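PDB 1LUR: aldose 1-epimerase from Caenorhabditis elegans, which probably catalyses the interconversion of the alpha and beta anomers of aldose sugars such as galactose, the mutarotase reaction. Local coordinates for residues 155-160 against 329-334; 194-199 against 206-211; 238-243 against 306-311; 271-276 against 325-330. All blocks are in the same frame, centred on the assembly; numbering follows the deposited sequence.

Overall arrangement
Contact 1 opens first along the chain, at 155-160, and closes only at 329-334; its long loop contains contacts 2 and 3. Contact 2 closes a short loop between 194-199 and 206-211 at the edge of the second large sheet. Contact 3 then starts on the next strand of that sheet, 238-243. Before it closes at 306-311, contact 4 opens at 271-276 and ends at 325-330, so contacts 3 and 4 cross. Contacts 1 and 4 share Gln-329 and Glu-330, their centres about 7 Å apart. Contact 4 lies where the chain passes from the sheet of contact 1 into the sheet of contacts 2 and 3.

Contact 1. Residues 155-160 against 329-334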
loop_
_atom_site.group_PDB
_atom_site.type_symbol
_atom_site.label_atom_id
_atom_site.label_comp_id
_atom_site.label_asym_id
_atom_site.label_seq_id
_atom_site.Cartn_x
_atom_site.Cartn_y
_atom_site.Cartn_z
ATOM N N ILE A 155 -0.355 9.186 -6.045
ATOM C CA ILE A 155 -0.997 7.963 -6.495
ATOM C C ILE A 155 -2.492 8.212 -6.411
ATOM O O ILE A 155 -3.020 8.534 -5.345
ATOM C CB ILE A 155 -0.692 6.734 -5.604
ATOM C CG1 ILE A 155 0.807 6.440 -5.565
ATOM C CG2 ILE A 155 -1.430 5.516 -6.159
ATOM C CD1 ILE A 155 1.153 5.191 -4.762
ATOM N N GLU A 156 -3.170 8.090 -7.542
ATOM C CA GLU A 156 -4.605 8.300 -7.579
ATOM C C GLU A 156 -5.249 6.955 -7.840
ATOM O O GLU A 156 -4.761 6.175 -8.654
ATOM C CB GLU A 156 -4.991 9.248 -8.702
ATOM C CG GLU A 156 -4.532 10.668 -8.511
ATOM C CD GLU A 156 -4.674 11.468 -9.784
ATOM O OE1 GLU A 156 -5.812 11.577 -10.301
ATOM O OE2 GLU A 156 -3.645 11.976 -10.273
ATOM N N HIS A 157 -6.340 6.695 -7.135
ATOM C CA HIS A 157 -7.076 5.452 -7.274
ATOM C C HIS A 157 -8.485 5.850 -7.704
ATOM O O HIS A 157 -9.176 6.556 -6.985
ATOM C CB HIS A 157 -7.112 4.714 -5.929
ATOM C CG HIS A 157 -5.819 4.052 -5.567
ATOM N ND1 HIS A 157 -5.574 3.536 -4.312
ATOM C CD2 HIS A 157 -4.715 3.787 -6.306
ATOM C CE1 HIS A 157 -4.375 2.979 -4.294
ATOM N NE2 HIS A 157 -3.834 3.117 -5.493
ATOM N N HIS A 158 -8.896 5.412 -8.890
ATOM C CA HIS A 158 -10.218 5.733 -9.404
ATOM C C HIS A 158 -10.915 4.476 -9.912
ATOM O O HIS A 158 -10.257 3.528 -10.330
ATOM C CB HIS A 158 -10.099 6.738 -10.556
ATOM C CG HIS A 158 -11.401 7.028 -11.238
ATOM N ND1 HIS A 158 -12.371 7.840 -10.685
ATOM C CD2 HIS A 158 -11.902 6.594 -12.419
ATOM C CE1 HIS A 158 -13.411 7.894 -11.497
ATOM N NE2 HIS A 158 -13.152 7.147 -12.557
ATOM N N ALA A 159 -12.244 4.476 -9.883
ATOM C CA ALA A 159 -12.994 3.319 -10.356
ATOM C C ALA A 159 -14.488 3.565 -10.484
ATOM O O ALA A 159 -15.048 4.452 -9.841
ATOM C CB ALA A 159 -12.752 2.117 -9.433
ATOM N N THR A 160 -15.116 2.755 -11.332
ATOM C CA THR A 160 -16.548 2.813 -11.589
ATOM C C THR A 160 -16.993 1.362 -11.762
ATOM O O THR A 160 -16.153 0.460 -11.881
ATOM C CB THR A 160 -16.874 3.603 -12.871
ATOM O OG1 THR A 160 -16.160 3.042 -13.976
ATOM C CG2 THR A 160 -16.480 5.058 -12.710
ATOM N N GLN A 329 -9.757 8.089 -4.540
ATOM C CA GLN A 329 -8.876 8.268 -3.385
ATOM C C GLN A 329 -7.495 8.638 -3.902
ATOM O O GLN A 329 -7.178 8.398 -5.067
ATOM C CB GLN A 329 -8.755 6.969 -2.578
ATOM C CG GLN A 329 -10.064 6.386 -2.049
ATOM C CD GLN A 329 -10.732 7.256 -0.994
ATOM O OE1 GLN A 329 -10.065 7.859 -0.152
ATOM N NE2 GLN A 329 -12.062 7.294 -1.017
ATOM N N GLU A 330 -6.672 9.223 -3.039
ATOM C CA GLU A 330 -5.328 9.606 -3.441
ATOM C C GLU A 330 -4.352 9.497 -2.280
ATOM O O GLU A 330 -4.739 9.541 -1.106
ATOM C CB GLU A 330 -5.300 11.038 -4.001
ATOM C CG GLU A 330 -5.431 12.134 -2.962
ATOM C CD GLU A 330 -5.009 13.505 -3.486
ATOM O OE1 GLU A 330 -5.059 14.474 -2.702
ATOM O OE2 GLU A 330 -4.626 13.617 -4.674
ATOM N N ILE A 331 -3.085 9.341 -2.632
ATOM C CA ILE A 331 -2.007 9.221 -1.666
ATOM C C ILE A 331 -0.904 10.126 -2.184
ATOM O O ILE A 331 -0.478 9.984 -3.332
ATOM C CB ILE A 331 -1.447 7.786 -1.610
ATOM C CG1 ILE A 331 -2.571 6.782 -1.351
ATOM C CG2 ILE A 331 -0.426 7.682 -0.502
ATOM C CD1 ILE A 331 -2.131 5.323 -1.462
ATOM N N VAL A 332 -0.454 11.066 -1.356
ATOM C CA VAL A 332 0.606 11.973 -1.776
ATOM C C VAL A 332 1.861 11.751 -0.942
ATOM O O VAL A 332 1.844 11.949 0.272
ATOM C CB VAL A 332 0.173 13.451 -1.645
ATOM C CG1 VAL A 332 1.288 14.370 -2.170
ATOM C CG2 VAL A 332 -1.107 13.681 -2.426
ATOM N N TYR A 333 2.936 11.309 -1.596
ATOM C CA TYR A 333 4.203 11.064 -0.918
ATOM C C TYR A 333 5.127 12.235 -1.229
ATOM O O TYR A 333 5.388 12.528 -2.398
ATOM C CB TYR A 333 4.888 9.789 -1.428
ATOM C CG TYR A 333 4.091 8.517 -1.300
ATOM C CD1 TYR A 333 3.008 8.265 -2.138
ATOM C CD2 TYR A 333 4.440 7.545 -0.362
ATOM C CE1 TYR A 333 2.297 7.076 -2.050
ATOM C CE2 TYR A 333 3.734 6.353 -0.264
ATOM C CZ TYR A 333 2.667 6.125 -1.108
ATOM O OH TYR A 333 1.963 4.945 -1.020
ATOM N N THR A 334 5.616 12.904 -0.192
ATOM C CA THR A 334 6.517 14.035 -0.393
ATOM C C THR A 334 7.890 13.630 0.110
ATOM O O THR A 334 8.033 13.200 1.254
ATOM C CB THR A 334 6.063 15.285 0.386
ATOM O OG1 THR A 334 4.775 15.702 -0.079
ATOM C CG2 THR A 334 7.055 16.425 0.178
#
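Ile-155 and Tyr-333 pack together across two neighbouring strands of an antiparallel sheet, part of the beta-sandwich fold of the galactose mutarotase family. The strands lie 4.7 Å apart axis to axis, and their directions differ by 172°. Ile-155 with Ile-331 and His-157 with Gln-329 are hydrogen-bonded pairs whose side chains rise from one face; the non-hydrogen-bonded pair Glu-156 and Glu-330 between them occupies the other. On the isoleucine face the branch points stand flank to flank, with CB of Ile-155 4.2 Å from CB of Ile-331. Farther along, the Ile-155 chain slants across the Tyr-333 side chain, and its CD1 comes within 3.5 Å of CE1 of the ring. A fully extended second torsion (chi2 -177°) carries the methyl out to that point. Tyr-333 is also met by the ring of Trp-175. His-157 and Gln-329 leave the sheet together and then part: the imidazole turns to Tyr-273, while the amide bends off toward Ser-272. On the opposite face the two carboxylates do not touch, Glu-156 OE2 and Glu-330 OE2 being 5.9 Å from each other. Four main-chain bonds join the strands, Ile-155 N reaching Ile-331 O at 2.8 Å, and at the glutamate pair CA of Glu-330 makes a bent CA-H...O contact with Ile-155 O at 3.2 Å.

Contact 2. Residues 194-199 against 206-211; sequences EFVEVD and GAIRSV
Phe-195 and Arg-209 satisfy each other's main chains: Phe-195 N donates to Arg-209 O at 2.8 Å, and Arg-209 N returns an almost straight bond (172°) to Phe-195 O at 2.9 Å. The next bond runs from Glu-197 N to Ala-207 O, 3.1 Å long and tilted out of the carbonyl plane. Beyond it a water takes over, accepting from Gly-206 N while donating to Glu-197 O and to Ala-207 O, which thus receives two donors. The two strand segments run antiparallel with a marked twist, 141° between their directions, and form the margin of a sheet in the mutarotase beta-sandwich: 207-210 is its outermost strand, and 194-198 continues inward by bonding Asp-240 and Val-242. A second water donates to Glu-194 OE1 at 3.2 Å and, weakly, to Ile-208 O. The same carboxylate lies against a methyl, its CD 3.4 Å from Ile-208 CG2. On the face away from Val-196 and Ile-208, Phe-195 and Arg-209 run side by side. CB of Arg-209 sits over the ring, 3.5 Å from Phe-195 CE2, and a bend at chi3 (55°) lays the guanidinium so that Phe-195 CZ is above its plane near the rim. Glu-197 crosses this arginine without forming a salt bridge, OE1 lying 4.5 Å from Arg-209 NE; its OE2 is instead bonded to Thr-205 OG1.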
loop_
_atom_site.group_PDB
_atom_site.type_symbol
_atom_site.label_atom_id
_atom_site.label_comp_id
_atom_site.label_asym_id
_atom_site.label_seq_id
_atom_site.Cartn_x
_atom_site.Cartn_y
_atom_site.Cartn_z
ATOM N N GLU A 194 -5.756 5.824 17.428
ATOM C CA GLU A 194 -6.267 4.461 17.529
ATOM C C GLU A 194 -5.720 3.510 16.472
ATOM O O GLU A 194 -5.170 3.938 15.451
ATOM C CB GLU A 194 -7.787 4.478 17.406
ATOM C CG GLU A 194 -8.520 4.934 18.634
ATOM C CD GLU A 194 -10.003 5.071 18.383
ATOM O OE1 GLU A 194 -10.788 4.788 19.309
ATOM O OE2 GLU A 194 -10.385 5.469 17.260
ATOM N N PHE A 195 -5.873 2.213 16.727
ATOM C CA PHE A 195 -5.410 1.200 15.793
ATOM C C PHE A 195 -6.427 0.067 15.757
ATOM O O PHE A 195 -7.216 -0.100 16.692
ATOM C CB PHE A 195 -4.009 0.691 16.157
ATOM C CG PHE A 195 -3.957 -0.223 17.353
ATOM C CD1 PHE A 195 -3.955 -1.603 17.189
ATOM C CD2 PHE A 195 -3.833 0.298 18.639
ATOM C CE1 PHE A 195 -3.821 -2.458 18.287
ATOM C CE2 PHE A 195 -3.698 -0.546 19.747
ATOM C CZ PHE A 195 -3.690 -1.925 19.571
ATOM N N VAL A 196 -6.424 -0.684 14.661
ATOM C CA VAL A 196 -7.341 -1.796 14.491
ATOM C C VAL A 196 -6.775 -3.071 15.106
ATOM O O VAL A 196 -5.723 -3.552 14.705
ATOM C CB VAL A 196 -7.633 -2.026 12.987
ATOM C CG1 VAL A 196 -8.552 -3.226 12.795
ATOM C CG2 VAL A 196 -8.264 -0.780 12.402
ATOM N N GLU A 197 -7.487 -3.617 16.084
ATOM C CA GLU A 197 -7.052 -4.836 16.750
ATOM C C GLU A 197 -7.129 -6.048 15.816
ATOM O O GLU A 197 -8.068 -6.182 15.034
ATOM C CB GLU A 197 -7.921 -5.070 17.984
ATOM C CG GLU A 197 -7.646 -6.355 18.730
ATOM C CD GLU A 197 -8.590 -6.517 19.894
ATOM O OE1 GLU A 197 -8.394 -5.825 20.912
ATOM O OE2 GLU A 197 -9.546 -7.315 19.778
ATOM N N VAL A 198 -6.133 -6.921 15.899
ATOM C CA VAL A 198 -6.092 -8.119 15.066
ATOM C C VAL A 198 -5.799 -9.333 15.931
ATOM O O VAL A 198 -5.270 -9.199 17.036
ATOM C CB VAL A 198 -4.998 -8.024 13.982
ATOM C CG1 VAL A 198 -5.286 -6.860 13.057
ATOM C CG2 VAL A 198 -3.631 -7.876 14.634
ATOM N N ASP A 199 -6.147 -10.514 15.427
ATOM C CA ASP A 199 -5.913 -11.749 16.167
ATOM C C ASP A 199 -4.570 -12.367 15.797
ATOM O O ASP A 199 -3.720 -11.709 15.195
ATOM C CB ASP A 199 -7.043 -12.759 15.921
ATOM C CG ASP A 199 -7.219 -13.109 14.452
ATOM O OD1 ASP A 199 -6.219 -13.079 13.701
ATOM O OD2 ASP A 199 -8.362 -13.435 14.057
ATOM N N GLY A 206 -12.567 -6.617 14.845
ATOM C CA GLY A 206 -13.690 -5.696 14.812
ATOM C C GLY A 206 -13.576 -4.658 15.915
ATOM O O GLY A 206 -14.378 -3.724 15.999
ATOM N N ALA A 207 -12.565 -4.819 16.761
ATOM C CA ALA A 207 -12.330 -3.902 17.868
ATOM C C ALA A 207 -11.321 -2.819 17.494
ATOM O O ALA A 207 -10.426 -3.043 16.678
ATOM C CB ALA A 207 -11.822 -4.675 19.084
ATOM N N ILE A 208 -11.488 -1.639 18.085
ATOM C CA ILE A 208 -10.596 -0.514 17.838
ATOM C C ILE A 208 -9.971 -0.222 19.193
ATOM O O ILE A 208 -10.678 -0.125 20.200
ATOM C CB ILE A 208 -11.351 0.747 17.366
ATOM C CG1 ILE A 208 -12.067 0.474 16.039
ATOM C CG2 ILE A 208 -10.368 1.907 17.207
ATOM C CD1 ILE A 208 -11.142 0.121 14.897
ATOM N N ARG A 209 -8.653 -0.093 19.218
ATOM C CA ARG A 209 -7.960 0.180 20.464
ATOM C C ARG A 209 -7.187 1.478 20.421
ATOM O O ARG A 209 -6.627 1.857 19.384
ATOM C CB ARG A 209 -6.996 -0.958 20.802
ATOM C CG ARG A 209 -7.665 -2.216 21.329
ATOM C CD ARG A 209 -6.623 -3.248 21.740
ATOM N NE ARG A 209 -5.685 -2.692 22.710
ATOM C CZ ARG A 209 -4.618 -3.336 23.175
ATOM N NH1 ARG A 209 -4.353 -4.565 22.758
ATOM N NH2 ARG A 209 -3.813 -2.747 24.052
ATOM N N SER A 210 -7.174 2.156 21.562
ATOM C CA SER A 210 -6.471 3.416 21.692
ATOM C C SER A 210 -5.002 3.070 21.594
ATOM O O SER A 210 -4.580 1.979 21.979
ATOM C CB SER A 210 -6.759 4.053 23.054
ATOM O OG SER A 210 -5.804 5.057 23.356
ATOM N N VAL A 211 -4.215 3.997 21.073
ATOM C CA VAL A 211 -2.797 3.754 20.943
ATOM C C VAL A 211 -2.081 4.156 22.233
ATOM O O VAL A 211 -0.963 3.721 22.496
ATOM C CB VAL A 211 -2.215 4.560 19.772
ATOM C CG1 VAL A 211 -2.102 6.034 20.139
ATOM C CG2 VAL A 211 -0.888 3.989 19.395
HETATM O O HOH W 1 -10.191 2.887 21.780
HETATM O O HOH W 2 -10.572 -4.902 14.566
#

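Contact 3. Residues 238-243 against 306-311; sequences DNDLVI and FHSAAP
The Asp-240 carboxylate meets Ser-308 along its edge, both oxygens engaged on their syn sides and each bond 16° out of the carboxylate plane. Ser-308 OG donates to Asp-240 OD1 at 2.8 Å, and Ser-308 N donates to Asp-240 OD2 at 2.7 Å. This two-pronged grip ties a strand of one sheet of the mutarotase beta-sandwich to the loop that follows strand 300-305; in relatives the sugar cleft probably lies in this region of the fold. The other flat group, the His-307 ring, has CG2 of Val-242 obliquely beside it, 4.1 Å from its NE2. Phe-316 also meets this imidazole, and Val-275 packs on it from the adjoining strand. The serine can present both donors at once because OG lies beside its own backbone N (chi1 -65°), so hydroxyl and amide reach the same carboxylate. Ser-308 is the second residue of a type II beta turn from His-307 to Ala-310, closed by a weak bond from Ala-310 N to His-307 O at 3.3 Å, with Ala-309 third at a positive phi of 66°. The turn leads into a 3-10 segment. Asp-240 OD1 has a second partner in His-277 ND1, and NE2 of that histidine bonds Asp-238 OD1, so one imidazole links the two aspartates and, with the two serine bonds, limits the rotation of the buried carboxylate. Asp-238 and Asn-239 together face Leu-278 in a classic beta bulge. On the loop side, OD2 of Asp-240 also lies 3.4 Å from CA of His-307.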
loop_
_atom_site.group_PDB
_atom_site.type_symbol
_atom_site.label_atom_id
_atom_site.label_comp_id
_atom_site.label_asym_id
_atom_site.label_seq_id
_atom_site.Cartn_x
_atom_site.Cartn_y
_atom_site.Cartn_z
ATOM N N ASP A 238 2.162 -4.802 11.873
ATOM C CA ASP A 238 1.364 -5.246 10.733
ATOM C C ASP A 238 -0.085 -4.992 11.101
ATOM O O ASP A 238 -0.902 -5.914 11.146
ATOM C CB ASP A 238 1.607 -6.741 10.471
ATOM C CG ASP A 238 0.779 -7.282 9.316
ATOM O OD1 ASP A 238 0.400 -6.490 8.424
ATOM O OD2 ASP A 238 0.524 -8.506 9.288
ATOM N N ASN A 239 -0.389 -3.725 11.365
ATOM C CA ASN A 239 -1.732 -3.305 11.745
ATOM C C ASN A 239 -2.189 -2.038 11.052
ATOM O O ASN A 239 -1.406 -1.339 10.405
ATOM C CB ASN A 239 -1.797 -3.038 13.251
ATOM C CG ASN A 239 -1.304 -4.199 14.074
ATOM O OD1 ASN A 239 -2.076 -4.820 14.801
ATOM N ND2 ASN A 239 -0.011 -4.501 13.970
ATOM N N ASP A 240 -3.471 -1.749 11.239
ATOM C CA ASP A 240 -4.136 -0.584 10.685
ATOM C C ASP A 240 -4.041 0.543 11.715
ATOM O O ASP A 240 -4.463 0.370 12.859
ATOM C CB ASP A 240 -5.623 -0.871 10.477
ATOM C CG ASP A 240 -5.921 -1.651 9.214
ATOM O OD1 ASP A 240 -5.056 -2.406 8.721
ATOM O OD2 ASP A 240 -7.062 -1.511 8.729
ATOM N N LEU A 241 -3.491 1.688 11.322
ATOM C CA LEU A 241 -3.378 2.816 12.240
ATOM C C LEU A 241 -4.397 3.844 11.754
ATOM O O LEU A 241 -4.265 4.393 10.657
ATOM C CB LEU A 241 -1.954 3.388 12.228
ATOM C CG LEU A 241 -0.957 2.764 13.219
ATOM C CD1 LEU A 241 -1.310 3.199 14.629
ATOM C CD2 LEU A 241 -0.968 1.243 13.115
ATOM N N VAL A 242 -5.426 4.085 12.564
ATOM C CA VAL A 242 -6.472 5.038 12.211
ATOM C C VAL A 242 -6.000 6.481 12.288
ATOM O O VAL A 242 -5.607 6.966 13.348
ATOM C CB VAL A 242 -7.715 4.863 13.109
ATOM C CG1 VAL A 242 -8.847 5.775 12.626
ATOM C CG2 VAL A 242 -8.163 3.416 13.085
ATOM N N ILE A 243 -6.061 7.161 11.147
ATOM C CA ILE A 243 -5.645 8.550 11.042
ATOM C C ILE A 243 -6.561 9.517 11.780
ATOM O O ILE A 243 -7.778 9.516 11.582
ATOM C CB ILE A 243 -5.589 8.998 9.569
ATOM C CG1 ILE A 243 -4.569 8.156 8.801
ATOM C CG2 ILE A 243 -5.248 10.484 9.494
ATOM C CD1 ILE A 243 -4.517 8.471 7.308
ATOM N N PHE A 306 -8.650 1.580 3.412
ATOM C CA PHE A 306 -9.828 1.644 4.262
ATOM C C PHE A 306 -9.529 0.551 5.280
ATOM O O PHE A 306 -8.688 -0.321 5.026
ATOM C CB PHE A 306 -11.113 1.269 3.509
ATOM C CG PHE A 306 -11.644 2.353 2.629
ATOM C CD1 PHE A 306 -11.376 2.358 1.267
ATOM C CD2 PHE A 306 -12.422 3.378 3.166
ATOM C CE1 PHE A 306 -11.882 3.370 0.444
ATOM C CE2 PHE A 306 -12.930 4.390 2.360
ATOM C CZ PHE A 306 -12.663 4.389 0.998
ATOM N N HIS A 307 -10.212 0.580 6.420
ATOM C CA HIS A 307 -9.987 -0.429 7.450
ATOM C C HIS A 307 -9.971 -1.840 6.889
ATOM O O HIS A 307 -10.800 -2.194 6.046
ATOM C CB HIS A 307 -11.087 -0.378 8.512
ATOM C CG HIS A 307 -11.196 0.939 9.213
ATOM N ND1 HIS A 307 -11.444 2.120 8.547
ATOM C CD2 HIS A 307 -11.122 1.256 10.527
ATOM C CE1 HIS A 307 -11.523 3.107 9.421
ATOM N NE2 HIS A 307 -11.330 2.609 10.630
ATOM N N SER A 308 -9.038 -2.647 7.377
ATOM C CA SER A 308 -8.930 -4.025 6.928
ATOM C C SER A 308 -10.189 -4.766 7.406
ATOM O O SER A 308 -10.714 -4.472 8.482
ATOM C CB SER A 308 -7.680 -4.669 7.525
ATOM O OG SER A 308 -6.499 -4.052 7.049
ATOM N N ALA A 309 -10.681 -5.706 6.601
ATOM C CA ALA A 309 -11.878 -6.483 6.946
ATOM C C ALA A 309 -13.154 -5.646 7.016
ATOM O O ALA A 309 -14.135 -6.062 7.634
ATOM C CB ALA A 309 -11.675 -7.219 8.278
ATOM N N ALA A 310 -13.148 -4.474 6.382
ATOM C CA ALA A 310 -14.324 -3.605 6.390
ATOM C C ALA A 310 -15.574 -4.359 5.908
ATOM O O ALA A 310 -16.666 -4.187 6.460
ATOM C CB ALA A 310 -14.076 -2.387 5.511
ATOM N N PRO A 311 -15.431 -5.197 4.870
ATOM C CA PRO A 311 -16.587 -5.946 4.364
ATOM C C PRO A 311 -17.214 -6.883 5.397
ATOM O O PRO A 311 -18.354 -7.317 5.217
ATOM C CB PRO A 311 -16.008 -6.719 3.182
ATOM C CG PRO A 311 -14.914 -5.830 2.692
ATOM C CD PRO A 311 -14.264 -5.392 3.985
#

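Contact 4. Residues 271-276 against 325-330; sequences TSYPVI and DHYCQE
Ser-272 and Glu-330 join main chain to main chain by one bond, Ser-272 N to Glu-330 O at 3.1 Å and in the carbonyl plane, just where 271-276 turns away from the strand. Side chains supply the rest. Ser-272 OG, set between its backbone N and carbonyl carbon (chi1 54°), accepts from Glu-330 N at 2.9 Å and donates to Gln-329 OE1 at 2.6 Å, approaching the amide from above its plane. Thr-271 OG1 is a second donor to Glu-330 O, at 2.9 Å, and itself accepts from Tyr-273 N, the closing bond of an ST turn. The Tyr-273 side chain comes back toward 325-330: CB of Gln-329 forms a CH-pi contact over its ring face, 3.8 Å from the centroid of the Tyr-273 ring. Tyr-327 OH lies at the edge of that ring, near its plane, 2.7 Å from Tyr-273 OH, a bond in which either hydroxyl could donate, the two side chains crossing at about a right angle. Each hydroxyl has a second polar partner, His-157 ND1 for Tyr-273 and Leu-169 N for Tyr-327. Phe-306 meets the Tyr-273 ring edge-to-face, and Lys-245 NZ bonds the carbonyls of Thr-271 and Tyr-273. The contact thus sits where strand 265-271, a neighbour of 327-337 in one sheet, hands the chain over to strand 275-279, which lies between 238-243 and 300-305 in the other.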
loop_
_atom_site.group_PDB
_atom_site.type_symbol
_atom_site.label_atom_id
_atom_site.label_comp_id
_atom_site.label_asym_id
_atom_site.label_seq_id
_atom_site.Cartn_x
_atom_site.Cartn_y
_atom_site.Cartn_z
ATOM N N THR A 271 -3.197 11.436 2.816
ATOM C CA THR A 271 -4.075 10.605 2.008
ATOM C C THR A 271 -5.533 10.817 2.343
ATOM O O THR A 271 -5.874 11.294 3.426
ATOM C CB THR A 271 -3.735 9.106 2.199
ATOM O OG1 THR A 271 -4.687 8.299 1.493
ATOM C CG2 THR A 271 -3.769 8.732 3.681
ATOM N N SER A 272 -6.390 10.462 1.396
ATOM C CA SER A 272 -7.824 10.598 1.566
ATOM C C SER A 272 -8.322 9.390 2.346
ATOM O O SER A 272 -9.401 9.430 2.943
ATOM C CB SER A 272 -8.508 10.659 0.202
ATOM O OG SER A 272 -8.134 9.544 -0.600
ATOM N N TYR A 273 -7.534 8.317 2.332
ATOM C CA TYR A 273 -7.904 7.098 3.046
ATOM C C TYR A 273 -7.938 7.374 4.549
ATOM O O TYR A 273 -7.191 8.216 5.053
ATOM C CB TYR A 273 -6.917 5.958 2.750
ATOM C CG TYR A 273 -7.079 5.320 1.374
ATOM C CD1 TYR A 273 -6.185 5.599 0.343
ATOM C CD2 TYR A 273 -8.137 4.451 1.106
ATOM C CE1 TYR A 273 -6.338 5.034 -0.927
ATOM C CE2 TYR A 273 -8.301 3.875 -0.164
ATOM C CZ TYR A 273 -7.397 4.175 -1.172
ATOM O OH TYR A 273 -7.552 3.631 -2.425
ATOM N N PRO A 274 -8.806 6.657 5.286
ATOM C CA PRO A 274 -8.956 6.818 6.731
ATOM C C PRO A 274 -7.896 6.123 7.577
ATOM O O PRO A 274 -7.716 6.465 8.747
ATOM C CB PRO A 274 -10.354 6.271 6.981
ATOM C CG PRO A 274 -10.391 5.104 6.040
ATOM C CD PRO A 274 -9.788 5.686 4.767
ATOM N N VAL A 275 -7.204 5.139 7.012
ATOM C CA VAL A 275 -6.177 4.447 7.777
ATOM C C VAL A 275 -4.940 4.165 6.944
ATOM O O VAL A 275 -4.943 4.306 5.720
ATOM C CB VAL A 275 -6.687 3.087 8.346
ATOM C CG1 VAL A 275 -8.074 3.249 8.935
ATOM C CG2 VAL A 275 -6.675 2.016 7.270
ATOM N N ILE A 276 -3.872 3.786 7.626
ATOM C CA ILE A 276 -2.624 3.466 6.969
ATOM C C ILE A 276 -2.131 2.185 7.609
ATOM O O ILE A 276 -1.824 2.156 8.805
ATOM C CB ILE A 276 -1.553 4.554 7.153
ATOM C CG1 ILE A 276 -1.987 5.847 6.457
ATOM C CG2 ILE A 276 -0.229 4.053 6.613
ATOM C CD1 ILE A 276 -0.953 6.965 6.518
ATOM N N ASP A 325 -21.640 5.754 -9.109
ATOM C CA ASP A 325 -20.711 6.408 -8.195
ATOM C C ASP A 325 -19.279 6.304 -8.692
ATOM O O ASP A 325 -18.975 5.530 -9.604
ATOM C CB ASP A 325 -20.803 5.814 -6.788
ATOM C CG ASP A 325 -22.152 6.058 -6.135
ATOM O OD1 ASP A 325 -22.819 7.059 -6.482
ATOM O OD2 ASP A 325 -22.539 5.258 -5.262
ATOM N N HIS A 326 -18.401 7.095 -8.088
ATOM C CA HIS A 326 -17.003 7.092 -8.468
ATOM C C HIS A 326 -16.095 6.861 -7.276
ATOM O O HIS A 326 -16.149 7.599 -6.292
ATOM C CB HIS A 326 -16.612 8.420 -9.133
ATOM C CG HIS A 326 -17.227 8.631 -10.481
ATOM N ND1 HIS A 326 -18.572 8.880 -10.657
ATOM C CD2 HIS A 326 -16.682 8.621 -11.720
ATOM C CE1 HIS A 326 -18.828 9.014 -11.946
ATOM N NE2 HIS A 326 -17.698 8.861 -12.614
ATOM N N TYR A 327 -15.268 5.823 -7.359
ATOM C CA TYR A 327 -14.342 5.524 -6.280
ATOM C C TYR A 327 -13.242 6.532 -6.586
ATOM O O TYR A 327 -12.760 6.600 -7.721
ATOM C CB TYR A 327 -13.798 4.104 -6.418
ATOM C CG TYR A 327 -12.799 3.711 -5.355
ATOM C CD1 TYR A 327 -13.181 2.935 -4.257
ATOM C CD2 TYR A 327 -11.463 4.080 -5.470
ATOM C CE1 TYR A 327 -12.246 2.527 -3.306
ATOM C CE2 TYR A 327 -10.520 3.686 -4.534
ATOM C CZ TYR A 327 -10.913 2.904 -3.454
ATOM O OH TYR A 327 -9.964 2.478 -2.561
ATOM N N CYS A 328 -12.841 7.315 -5.592
ATOM C CA CYS A 328 -11.802 8.307 -5.822
ATOM C C CYS A 328 -10.999 8.560 -4.556
ATOM O O CYS A 328 -11.501 9.154 -3.611
ATOM C CB CYS A 328 -12.445 9.614 -6.308
ATOM S SG CYS A 328 -11.282 10.817 -7.007
ATOM N N GLN A 329 -9.757 8.089 -4.540
ATOM C CA GLN A 329 -8.876 8.268 -3.385
ATOM C C GLN A 329 -7.495 8.638 -3.902
ATOM O O GLN A 329 -7.178 8.398 -5.067
ATOM C CB GLN A 329 -8.755 6.969 -2.578
ATOM C CG GLN A 329 -10.064 6.386 -2.049
ATOM C CD GLN A 329 -10.732 7.256 -0.994
ATOM O OE1 GLN A 329 -10.065 7.859 -0.152
ATOM N NE2 GLN A 329 -12.062 7.294 -1.017
ATOM N N GLU A 330 -6.672 9.223 -3.039
ATOM C CA GLU A 330 -5.328 9.606 -3.441
ATOM C C GLU A 330 -4.352 9.497 -2.280
ATOM O O GLU A 330 -4.739 9.541 -1.106
ATOM C CB GLU A 330 -5.300 11.038 -4.001
ATOM C CG GLU A 330 -5.431 12.134 -2.962
ATOM C CD GLU A 330 -5.009 13.505 -3.486
ATOM O OE1 GLU A 330 -5.059 14.474 -2.702
ATOM O OE2 GLU A 330 -4.626 13.617 -4.674
#